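Long-range contact in uncharacterized protein (Leptospira interrogans serogroup Icterohaemorrhagiae serovar copenhageni, PDB 6ULO), which is of unknown function but is probably a membrane protein with a domain assigned to the NADP-binding Rossmann clan: residues 236-241 and 286-291. Numbering follows the deposited sequence.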
# COMPACT_ATOMS: atom_id res chain seq x y z
N PHE A 236 18.39 -0.58 -1.18
CA PHE A 236 17.23 0.12 -0.66
C PHE A 236 17.57 1.58 -0.40
O PHE A 236 16.78 2.48 -0.72
CB PHE A 236 16.78 -0.57 0.63
CG PHE A 236 15.62 0.11 1.31
CD1 PHE A 236 14.32 -0.25 1.02
CD2 PHE A 236 15.83 1.04 2.32
CE1 PHE A 236 13.24 0.36 1.68
CE2 PHE A 236 14.77 1.64 2.98
CZ PHE A 236 13.47 1.31 2.66
N LYS A 237 18.77 1.85 0.13
CA LYS A 237 19.16 3.24 0.30
C LYS A 237 19.14 3.97 -1.05
O LYS A 237 18.60 5.07 -1.16
CB LYS A 237 20.55 3.30 0.91
CG LYS A 237 20.65 2.77 2.33
CD LYS A 237 22.11 2.72 2.80
CE LYS A 237 22.19 2.35 4.24
NZ LYS A 237 23.60 2.36 4.69
N ASN A 238 19.75 3.37 -2.07
CA ASN A 238 19.80 4.01 -3.38
C ASN A 238 18.40 4.23 -3.94
O ASN A 238 18.12 5.29 -4.51
CB ASN A 238 20.59 3.16 -4.37
CG ASN A 238 22.05 3.18 -4.10
OD1 ASN A 238 22.56 3.97 -3.30
ND2 ASN A 238 22.75 2.28 -4.76
N SER A 239 17.52 3.23 -3.81
CA SER A 239 16.21 3.41 -4.42
C SER A 239 15.39 4.48 -3.70
O SER A 239 14.71 5.27 -4.36
CB SER A 239 15.45 2.08 -4.56
OG SER A 239 15.23 1.52 -3.29
N ILE A 240 15.47 4.56 -2.36
CA ILE A 240 14.72 5.61 -1.67
C ILE A 240 15.30 6.98 -1.97
O ILE A 240 14.56 7.95 -2.19
CB ILE A 240 14.60 5.32 -0.16
CG1 ILE A 240 13.93 3.96 0.07
CG2 ILE A 240 13.85 6.46 0.54
CD1 ILE A 240 12.53 3.86 -0.41
N LEU A 241 16.64 7.10 -2.01
CA LEU A 241 17.25 8.38 -2.37
C LEU A 241 16.86 8.82 -3.77
O LEU A 241 16.81 10.02 -4.05
CB LEU A 241 18.77 8.30 -2.24
CG LEU A 241 19.23 8.79 -0.86
CD1 LEU A 241 18.67 7.99 0.31
CD2 LEU A 241 20.74 8.85 -0.82
N PHE A 286 13.58 10.76 5.95
CA PHE A 286 14.03 9.38 5.86
C PHE A 286 15.27 9.26 4.98
O PHE A 286 16.18 8.50 5.29
CB PHE A 286 12.88 8.53 5.31
CG PHE A 286 13.12 7.04 5.31
CD1 PHE A 286 13.71 6.40 6.41
CD2 PHE A 286 12.71 6.26 4.23
CE1 PHE A 286 13.87 5.02 6.43
CE2 PHE A 286 12.86 4.87 4.24
CZ PHE A 286 13.43 4.25 5.35
N GLN A 287 15.33 10.03 3.89
CA GLN A 287 16.51 10.02 3.02
C GLN A 287 17.77 10.47 3.76
O GLN A 287 18.85 9.93 3.53
CB GLN A 287 16.26 10.90 1.79
CG GLN A 287 15.22 10.27 0.84
CD GLN A 287 14.78 11.25 -0.24
OE1 GLN A 287 14.85 12.45 -0.02
NE2 GLN A 287 14.36 10.75 -1.39
N LYS A 288 17.63 11.42 4.70
CA LYS A 288 18.76 11.78 5.56
C LYS A 288 19.21 10.59 6.41
O LYS A 288 20.41 10.31 6.52
CB LYS A 288 18.41 12.96 6.48
CG LYS A 288 18.03 14.25 5.80
CD LYS A 288 17.62 15.30 6.87
CE LYS A 288 17.41 16.67 6.28
NZ LYS A 288 18.67 17.26 5.71
N TRP A 289 18.27 9.91 7.07
CA TRP A 289 18.65 8.75 7.87
C TRP A 289 19.35 7.70 7.03
O TRP A 289 20.38 7.15 7.44
CB TRP A 289 17.42 8.16 8.58
CG TRP A 289 16.97 9.03 9.71
CD1 TRP A 289 16.03 10.04 9.66
CD2 TRP A 289 17.42 8.96 11.06
NE1 TRP A 289 15.90 10.61 10.92
CE2 TRP A 289 16.73 9.96 11.78
CE3 TRP A 289 18.34 8.16 11.74
CZ2 TRP A 289 16.94 10.18 13.13
CZ3 TRP A 289 18.54 8.38 13.09
CH2 TRP A 289 17.85 9.37 13.76
N LEU A 290 18.83 7.43 5.84
CA LEU A 290 19.41 6.39 4.99
C LEU A 290 20.79 6.77 4.47
O LEU A 290 21.58 5.88 4.15
CB LEU A 290 18.46 6.10 3.83
CG LEU A 290 17.12 5.46 4.21
CD1 LEU A 290 16.33 5.32 2.93
CD2 LEU A 290 17.37 4.13 4.89
N SER A 291 21.08 8.06 4.34
CA SER A 291 22.37 8.51 3.82
C SER A 291 23.44 8.59 4.90
O SER A 291 24.60 8.75 4.57
CB SER A 291 22.23 9.89 3.17
OG SER A 291 21.95 10.89 4.13
O HOH W 1 24.22 5.07 4.51
O HOH W 2 15.21 12.20 -4.07
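Phe286 meets Phe236 where two nearly antiparallel helices of a Rossmann-clan domain, their axes 9.6 Å apart and inclined at 150°, pack against each other around a single knob-into-hole contact. The two phenyl groups cross at about a right angle, with CZ of Phe286 lying 3.8 Å from CE2 of Phe236, in the plane of the Phe236 ring at its edge. Phe286 also touches strand 277-282 and makes a cation-pi contact with Arg253 of strand 249-255, while Ile240 reaches helix 203-214. At the next residue, the chain of Gln287, extended beyond CG, carries its amide to the C-terminal turn of helix 234-241. There NE2 donates to Ile240 O, a nearly straight bond (165°) in the amide plane, while a water donates to Leu241 O and accepts only a weak bond from the same NE2. Leu290 is the knob, seated among Phe236, Lys237, Ile240 and Leu241. With CG anti to the carbonyl carbon (chi1 -66°), its branch is carried into the hole, where CD1 lies 3.5 Å from Ile240 CB. The carbonyl of Leu290 faces the extended chain of Lys237, whose CD lies 3.5 Å from Leu290 O; a water bridges them, donating to Leu290 O and accepting from Lys237 NZ, 2.8 Å from each atom.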